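Local coordinates for iota-carrageenase (Alteromonas, PDB 3LMW), which hydrolyses the beta-1,4 linkages inside iota-carrageenan, a sulfated galactan of red algal cell walls, with inversion of anomeric configuration, at residues A[356-361]-A[426-431]; A[283-288]-A[342-347]. All blocks are in the same frame, centred on the assembly; numbering follows the deposited sequence.

Contact 1 (A[356-361]-A[426-431]); sequences DVTARF and NVKRIN
Asn426, at a corner of the chain, meets Asp356 of the neighbouring strand: ND2 donates to Asp356 OD1 (2.7 Å), the acceptor lying close to the plane of the amide while the carboxylate is turned 82° from it and is approached on its anti side, somewhat out of its plane. The carbonyl of Asn426 receives two weak bonds, from Val357 N and from Lys428 NZ. Val427 stands beside Val357 on the same face, its CG2 4.1 Å from CB of Val357. Lys428 grips the neighbouring strand twice through its backbone, N to Val357 O and O from Ala359 N (2.9 Å). Its side chain, bent at the third and fourth torsions, folds back so that NZ reaches OG1 of Thr358 at 3.2 Å. Arg429 lies level with Ala359 on the Val427 face, and its NH1 turns to Ser436. At Ile430 the backbone bonds continue, N to Ala359 O and O from Phe361 N (3.0 Å). With CG1 anti to the carbonyl carbon (chi1 -55°), CD1 touches Thr358 CG2 at 3.5 Å and CG2 lies over one face of the Arg360 guanidinium, toward its rim. The Asn431 carbonyl O ends the contact against Phe361 CB. Such in-register parallel pairing is characteristic of a beta-helix, here between strands 352-360 and 422-430; strand 262-270 flanks 352-360 on its other edge, through backbone hydrogen bonds with Val267 and Ser269.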
ATOM      1  N   ASP A 356      -4.158 -19.778  -6.841  1.00 17.61           N
ATOM      2  CA  ASP A 356      -3.832 -19.519  -8.271  1.00 18.49           C
ATOM      3  C   ASP A 356      -2.842 -18.362  -8.428  1.00 17.36           C
ATOM      4  O   ASP A 356      -3.221 -17.199  -8.559  1.00 17.28           O
ATOM      5  CB  ASP A 356      -5.078 -19.306  -9.164  1.00 19.10           C
ATOM      6  CG  ASP A 356      -6.130 -20.451  -9.030  1.00 23.81           C
ATOM      7  OD1 ASP A 356      -5.727 -21.652  -9.058  1.00 24.47           O
ATOM      8  OD2 ASP A 356      -7.359 -20.137  -8.892  1.00 25.56           O
ATOM      9  N   VAL A 357      -1.568 -18.705  -8.394  1.00 16.21           N
ATOM     10  CA  VAL A 357      -0.532 -17.716  -8.424  1.00 15.76           C
ATOM     11  C   VAL A 357       0.254 -18.008  -9.687  1.00 15.96           C
ATOM     12  O   VAL A 357       0.746 -19.140  -9.873  1.00 17.22           O
ATOM     13  CB  VAL A 357       0.339 -17.829  -7.135  1.00 15.87           C
ATOM     14  CG1 VAL A 357       1.407 -16.792  -7.094  1.00 13.39           C
ATOM     15  CG2 VAL A 357      -0.558 -17.730  -5.876  1.00 14.78           C
ATOM     16  N   THR A 358       0.328 -17.030 -10.582  1.00 14.71           N
ATOM     17  CA  THR A 358       1.154 -17.173 -11.774  1.00 14.56           C
ATOM     18  C   THR A 358       2.194 -16.060 -11.797  1.00 13.72           C
ATOM     19  O   THR A 358       1.831 -14.882 -11.826  1.00 13.27           O
ATOM     20  CB  THR A 358       0.319 -17.015 -13.048  1.00 15.33           C
ATOM     21  OG1 THR A 358      -0.642 -18.058 -13.128  1.00 15.82           O
ATOM     22  CG2 THR A 358       1.178 -17.037 -14.287  1.00 14.86           C
ATOM     23  N   ALA A 359       3.469 -16.440 -11.839  1.00 12.51           N
ATOM     24  CA  ALA A 359       4.545 -15.486 -11.947  1.00 11.74           C
ATOM     25  C   ALA A 359       5.272 -15.634 -13.276  1.00 11.93           C
ATOM     26  O   ALA A 359       5.901 -16.667 -13.522  1.00 11.06           O
ATOM     27  CB  ALA A 359       5.508 -15.675 -10.811  1.00 11.64           C
ATOM     28  N   ARG A 360       5.203 -14.595 -14.121  1.00 12.04           N
ATOM     29  CA  ARG A 360       5.971 -14.587 -15.377  1.00 13.02           C
ATOM     30  C   ARG A 360       7.333 -13.867 -15.210  1.00 12.80           C
ATOM     31  O   ARG A 360       7.382 -12.700 -14.800  1.00 13.53           O
ATOM     32  CB  ARG A 360       5.143 -13.918 -16.495  1.00 12.89           C
ATOM     33  CG  ARG A 360       5.838 -13.827 -17.886  1.00 12.61           C
ATOM     34  CD  ARG A 360       4.915 -13.150 -18.956  1.00 13.92           C
ATOM     35  NE  ARG A 360       3.779 -13.982 -19.369  1.00 13.64           N
ATOM     36  CZ  ARG A 360       3.866 -14.927 -20.313  1.00 15.07           C
ATOM     37  NH1 ARG A 360       5.024 -15.123 -20.953  1.00 14.16           N
ATOM     38  NH2 ARG A 360       2.804 -15.670 -20.631  1.00 11.78           N
ATOM     39  N   PHE A 361       8.409 -14.536 -15.567  1.00 11.79           N
ATOM     40  CA  PHE A 361       9.734 -13.934 -15.548  1.00 12.16           C
ATOM     41  C   PHE A 361       9.884 -12.672 -16.361  1.00 13.33           C
ATOM     42  O   PHE A 361       9.405 -12.560 -17.488  1.00 14.30           O
ATOM     43  CB  PHE A 361      10.728 -14.944 -16.081  1.00 12.07           C
ATOM     44  CG  PHE A 361      12.150 -14.504 -16.004  1.00 12.73           C
ATOM     45  CD1 PHE A 361      12.838 -14.517 -14.801  1.00 13.11           C
ATOM     46  CD2 PHE A 361      12.834 -14.118 -17.142  1.00 14.40           C
ATOM     47  CE1 PHE A 361      14.169 -14.126 -14.740  1.00 10.24           C
ATOM     48  CE2 PHE A 361      14.165 -13.735 -17.085  1.00 12.55           C
ATOM     49  CZ  PHE A 361      14.827 -13.747 -15.860  1.00 11.28           C
ATOM     50  N   ASN A 426      -1.700 -24.063  -6.131  1.00 21.22           N
ATOM     51  CA  ASN A 426      -1.602 -24.025  -7.602  1.00 21.13           C
ATOM     52  C   ASN A 426      -0.717 -22.845  -8.145  1.00 20.82           C
ATOM     53  O   ASN A 426      -1.152 -21.988  -8.954  1.00 20.91           O
ATOM     54  CB  ASN A 426      -3.003 -24.082  -8.229  1.00 21.07           C
ATOM     55  CG  ASN A 426      -2.970 -23.980  -9.744  1.00 23.14           C
ATOM     56  OD1 ASN A 426      -2.042 -24.477 -10.393  1.00 24.62           O
ATOM     57  ND2 ASN A 426      -3.966 -23.307 -10.317  1.00 22.22           N
ATOM     58  N   VAL A 427       0.530 -22.833  -7.676  1.00 19.90           N
ATOM     59  CA  VAL A 427       1.496 -21.792  -7.962  1.00 18.99           C
ATOM     60  C   VAL A 427       2.251 -22.116  -9.245  1.00 19.14           C
ATOM     61  O   VAL A 427       2.806 -23.207  -9.372  1.00 18.95           O
ATOM     62  CB  VAL A 427       2.466 -21.686  -6.756  1.00 19.20           C
ATOM     63  CG1 VAL A 427       3.596 -20.672  -6.985  1.00 18.20           C
ATOM     64  CG2 VAL A 427       1.677 -21.308  -5.512  1.00 18.18           C
ATOM     65  N   LYS A 428       2.265 -21.185 -10.209  1.00 19.06           N
ATOM     66  CA  LYS A 428       2.948 -21.455 -11.499  1.00 19.61           C
ATOM     67  C   LYS A 428       4.028 -20.447 -11.862  1.00 18.66           C
ATOM     68  O   LYS A 428       3.957 -19.300 -11.478  1.00 18.28           O
ATOM     69  CB  LYS A 428       1.947 -21.598 -12.660  1.00 19.61           C
ATOM     70  CG  LYS A 428       0.719 -22.424 -12.324  1.00 22.27           C
ATOM     71  CD  LYS A 428      -0.273 -22.490 -13.496  1.00 27.94           C
ATOM     72  CE  LYS A 428      -1.689 -21.959 -13.139  1.00 27.25           C
ATOM     73  NZ  LYS A 428      -1.743 -20.863 -12.104  1.00 23.10           N
ATOM     74  N   ARG A 429       5.024 -20.886 -12.611  1.00 18.63           N
ATOM     75  CA  ARG A 429       5.994 -19.961 -13.170  1.00 18.79           C
ATOM     76  C   ARG A 429       6.044 -20.066 -14.689  1.00 19.11           C
ATOM     77  O   ARG A 429       5.866 -21.143 -15.248  1.00 19.87           O
ATOM     78  CB  ARG A 429       7.372 -20.220 -12.591  1.00 18.71           C
ATOM     79  CG  ARG A 429       7.484 -19.820 -11.128  1.00 18.71           C
ATOM     80  CD  ARG A 429       8.879 -20.024 -10.599  1.00 17.72           C
ATOM     81  NE  ARG A 429       9.387 -21.380 -10.799  1.00 17.72           N
ATOM     82  CZ  ARG A 429      10.682 -21.692 -10.872  1.00 18.62           C
ATOM     83  NH1 ARG A 429      11.608 -20.743 -10.756  1.00 18.83           N
ATOM     84  NH2 ARG A 429      11.064 -22.953 -11.071  1.00 17.10           N
ATOM     85  N   ILE A 430       6.286 -18.948 -15.359  1.00 18.93           N
ATOM     86  CA  ILE A 430       6.468 -18.953 -16.800  1.00 19.02           C
ATOM     87  C   ILE A 430       7.842 -18.382 -17.152  1.00 20.21           C
ATOM     88  O   ILE A 430       8.200 -17.271 -16.739  1.00 20.97           O
ATOM     89  CB  ILE A 430       5.336 -18.203 -17.519  1.00 18.63           C
ATOM     90  CG1 ILE A 430       3.956 -18.789 -17.118  1.00 17.31           C
ATOM     91  CG2 ILE A 430       5.548 -18.261 -19.018  1.00 17.39           C
ATOM     92  CD1 ILE A 430       2.745 -17.858 -17.347  1.00 12.37           C
ATOM     93  N   ASN A 431       8.623 -19.173 -17.872  1.00 21.29           N
ATOM     94  CA  ASN A 431       9.852 -18.713 -18.494  1.00 22.52           C
ATOM     95  C   ASN A 431      10.980 -18.288 -17.556  1.00 22.68           C
ATOM     96  O   ASN A 431      11.877 -17.511 -17.945  1.00 23.14           O
ATOM     97  CB  ASN A 431       9.546 -17.626 -19.521  1.00 23.37           C
ATOM     98  CG  ASN A 431      10.079 -17.977 -20.873  1.00 27.46           C
ATOM     99  OD1 ASN A 431      10.041 -19.155 -21.272  1.00 31.05           O
ATOM    100  ND2 ASN A 431      10.629 -16.985 -21.581  1.00 28.05           N
TER

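Contact 2 (A[283-288]-A[342-347]); sequences VELFSP and YGIEPG
The backbones of 283-288 and 342-347 draw closest where the CA atoms of Val283 and Pro346 stand 5.2 Å apart and diverge to 8.2 Å between those of Leu285 and Tyr342; the contact is made by apolar side chains packing on one another and on main chain, without hydrogen bonds between the two segments. Leu285 supplies the central side chain. Its CD2 sits over a face of the Tyr342 ring in a CH-pi contact, 4.1 Å from the centroid and 27° off the ring normal, nearer the CB end of the ring than the hydroxyl. CD1 of the same leucine lies by CD1 and CE1 of Tyr342, so both methyls rest on the aromatic ring, and the two side chains cross at about a right angle. Leu285 CD2 also meets CD1 of Ile344 at 3.7 Å; this methyl touches both the tyrosine and the isoleucine, from directions roughly at right angles. Ile344 reaches it with CG1 set between its backbone N and carbonyl carbon (chi1 67°) and the chain extended beyond; the same CD1 approaches the carbonyl O of Glu284. Val283 works differently, resting CG1 on main chain, nearest the backbone C of Glu345 (3.3 Å), with the Pro346 ring and Ile344 CG1 further off. Gly343, the first residue beyond helix 332-342, has positive phi and turns the chain toward Ile344. Strand 284-286 is an edge of a small antiparallel sheet beside strand 324-327, and the contact joins that sheet to the loop leaving helix 332-342. Helix 295-306 adds Val302 against Leu285 and Leu306 against Tyr342, while Leu335 of helix 332-342 touches both Val283 and Pro346.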
ATOM      1  N   VAL A 283       9.156  -6.521  16.802  1.00 24.55           N
ATOM      2  CA  VAL A 283       8.869  -5.493  17.829  1.00 26.27           C
ATOM      3  C   VAL A 283       9.892  -4.361  17.851  1.00 27.44           C
ATOM      4  O   VAL A 283      11.108  -4.599  17.785  1.00 27.37           O
ATOM      5  CB  VAL A 283       8.845  -6.077  19.273  1.00 26.33           C
ATOM      6  CG1 VAL A 283       7.560  -6.743  19.555  1.00 26.87           C
ATOM      7  CG2 VAL A 283       9.930  -7.066  19.450  1.00 26.18           C
ATOM      8  N   GLU A 284       9.379  -3.138  17.958  1.00 28.79           N
ATOM      9  CA  GLU A 284      10.194  -1.977  18.257  1.00 30.07           C
ATOM     10  C   GLU A 284       9.775  -1.396  19.605  1.00 31.16           C
ATOM     11  O   GLU A 284       8.582  -1.151  19.871  1.00 30.71           O
ATOM     12  CB  GLU A 284      10.064  -0.900  17.174  1.00 30.49           C
ATOM     13  CG  GLU A 284      10.678  -1.238  15.807  1.00 31.07           C
ATOM     14  CD  GLU A 284      10.477  -0.128  14.761  1.00 32.63           C
ATOM     15  OE1 GLU A 284       9.556   0.724  14.908  1.00 33.50           O
ATOM     16  OE2 GLU A 284      11.243  -0.115  13.773  1.00 32.81           O
ATOM     17  N   LEU A 285      10.766  -1.180  20.461  1.00 32.32           N
ATOM     18  CA  LEU A 285      10.522  -0.513  21.727  1.00 33.54           C
ATOM     19  C   LEU A 285      10.852   0.970  21.639  1.00 34.53           C
ATOM     20  O   LEU A 285      11.993   1.332  21.358  1.00 34.45           O
ATOM     21  CB  LEU A 285      11.334  -1.178  22.825  1.00 33.17           C
ATOM     22  CG  LEU A 285      11.001  -2.646  22.983  1.00 32.46           C
ATOM     23  CD1 LEU A 285      12.095  -3.363  23.768  1.00 31.35           C
ATOM     24  CD2 LEU A 285       9.657  -2.777  23.662  1.00 32.16           C
ATOM     25  N   PHE A 286       9.851   1.814  21.879  1.00 36.19           N
ATOM     26  CA  PHE A 286      10.038   3.270  21.838  1.00 38.29           C
ATOM     27  C   PHE A 286      10.389   3.766  23.230  1.00 40.15           C
ATOM     28  O   PHE A 286       9.726   3.393  24.202  1.00 40.65           O
ATOM     29  CB  PHE A 286       8.777   3.987  21.326  1.00 37.79           C
ATOM     30  CG  PHE A 286       8.587   3.901  19.826  1.00 38.30           C
ATOM     31  CD1 PHE A 286       9.135   2.866  19.085  1.00 39.61           C
ATOM     32  CD2 PHE A 286       7.826   4.839  19.161  1.00 38.57           C
ATOM     33  CE1 PHE A 286       8.947   2.793  17.695  1.00 39.88           C
ATOM     34  CE2 PHE A 286       7.627   4.763  17.787  1.00 37.20           C
ATOM     35  CZ  PHE A 286       8.198   3.749  17.051  1.00 37.51           C
ATOM     36  N   SER A 287      11.447   4.576  23.319  1.00 41.86           N
ATOM     37  CA  SER A 287      11.807   5.302  24.553  1.00 43.77           C
ATOM     38  C   SER A 287      10.693   6.276  24.976  1.00 45.26           C
ATOM     39  O   SER A 287       9.995   6.816  24.104  1.00 45.02           O
ATOM     40  CB  SER A 287      13.132   6.068  24.359  1.00 43.68           C
ATOM     41  OG  SER A 287      12.994   7.146  23.439  1.00 42.29           O
ATOM     42  N   PRO A 288      10.522   6.500  26.303  1.00 47.15           N
ATOM     43  CA  PRO A 288       9.513   7.424  26.859  1.00 48.86           C
ATOM     44  C   PRO A 288       9.663   8.866  26.355  1.00 50.54           C
ATOM     45  O   PRO A 288      10.785   9.365  26.246  1.00 50.92           O
ATOM     46  CB  PRO A 288       9.779   7.362  28.358  1.00 48.98           C
ATOM     47  CG  PRO A 288      10.310   5.995  28.577  1.00 48.29           C
ATOM     48  CD  PRO A 288      11.192   5.744  27.379  1.00 47.53           C
ATOM     49  N   TYR A 342       7.631  -5.787  28.468  1.00 38.75           N
ATOM     50  CA  TYR A 342       7.003  -4.628  27.874  1.00 37.38           C
ATOM     51  C   TYR A 342       5.595  -4.979  27.423  1.00 37.75           C
ATOM     52  O   TYR A 342       4.804  -4.086  27.076  1.00 37.72           O
ATOM     53  CB  TYR A 342       7.872  -4.124  26.731  1.00 36.76           C
ATOM     54  CG  TYR A 342       9.239  -3.630  27.189  1.00 35.24           C
ATOM     55  CD1 TYR A 342      10.378  -4.444  27.112  1.00 33.50           C
ATOM     56  CD2 TYR A 342       9.387  -2.355  27.712  1.00 33.44           C
ATOM     57  CE1 TYR A 342      11.618  -3.988  27.547  1.00 31.27           C
ATOM     58  CE2 TYR A 342      10.616  -1.893  28.135  1.00 33.96           C
ATOM     59  CZ  TYR A 342      11.727  -2.707  28.053  1.00 33.29           C
ATOM     60  OH  TYR A 342      12.934  -2.198  28.494  1.00 34.12           O
ATOM     61  N   GLY A 343       5.287  -6.285  27.454  1.00 37.51           N
ATOM     62  CA  GLY A 343       3.948  -6.788  27.203  1.00 37.24           C
ATOM     63  C   GLY A 343       3.557  -6.751  25.734  1.00 37.12           C
ATOM     64  O   GLY A 343       2.374  -6.866  25.390  1.00 37.02           O
ATOM     65  N   ILE A 344       4.548  -6.608  24.861  1.00 36.46           N
ATOM     66  CA  ILE A 344       4.268  -6.522  23.430  1.00 35.98           C
ATOM     67  C   ILE A 344       5.043  -7.592  22.646  1.00 35.26           C
ATOM     68  O   ILE A 344       6.140  -7.990  23.068  1.00 35.63           O
ATOM     69  CB  ILE A 344       4.507  -5.091  22.896  1.00 36.15           C
ATOM     70  CG1 ILE A 344       5.989  -4.706  22.942  1.00 36.12           C
ATOM     71  CG2 ILE A 344       3.650  -4.079  23.692  1.00 35.56           C
ATOM     72  CD1 ILE A 344       6.251  -3.250  22.432  1.00 37.84           C
ATOM     73  N   GLU A 345       4.461  -8.092  21.551  1.00 33.27           N
ATOM     74  CA  GLU A 345       5.127  -9.130  20.750  1.00 31.39           C
ATOM     75  C   GLU A 345       5.078  -8.879  19.220  1.00 29.37           C
ATOM     76  O   GLU A 345       4.447  -7.911  18.762  1.00 28.81           O
ATOM     77  CB  GLU A 345       4.599 -10.511  21.119  1.00 31.91           C
ATOM     78  CG  GLU A 345       3.102 -10.699  20.952  1.00 34.99           C
ATOM     79  CD  GLU A 345       2.645 -12.081  21.405  1.00 39.43           C
ATOM     80  OE1 GLU A 345       2.149 -12.834  20.542  1.00 40.20           O
ATOM     81  OE2 GLU A 345       2.792 -12.421  22.610  1.00 40.00           O
ATOM     82  N   PRO A 346       5.757  -9.732  18.424  1.00 27.49           N
ATOM     83  CA  PRO A 346       5.720  -9.481  16.989  1.00 25.84           C
ATOM     84  C   PRO A 346       4.319  -9.726  16.504  1.00 25.13           C
ATOM     85  O   PRO A 346       3.563 -10.459  17.153  1.00 26.46           O
ATOM     86  CB  PRO A 346       6.656 -10.545  16.410  1.00 25.51           C
ATOM     87  CG  PRO A 346       7.472 -11.034  17.577  1.00 26.78           C
ATOM     88  CD  PRO A 346       6.541 -10.938  18.746  1.00 27.13           C
ATOM     89  N   GLY A 347       3.955  -9.085  15.404  1.00 23.57           N
ATOM     90  CA  GLY A 347       2.631  -9.215  14.840  1.00 21.60           C
ATOM     91  C   GLY A 347       2.534 -10.446  13.957  1.00 20.68           C
ATOM     92  O   GLY A 347       3.532 -11.121  13.700  1.00 18.98           O
TER

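From the N terminus the chain winds through the parallel coils of the beta-helix before reaching 283-288. It then runs through helices 295-306 and 332-342 and the other strands of the small antiparallel sheet, and contact 2 closes this excursion when 342-347 returns alongside its start. The chain next enters strand 352-360, and a second, longer loop, which passes through strand 408-410 of another parallel sheet, ends at contact 1. The loops follow in series, neither nested nor crossed. Contact 2 joins the edge of the small antiparallel sheet to the loop after helix 332-342, whereas contact 1 joins neighbouring strands of the solenoid; their centres lie about 38 Å apart.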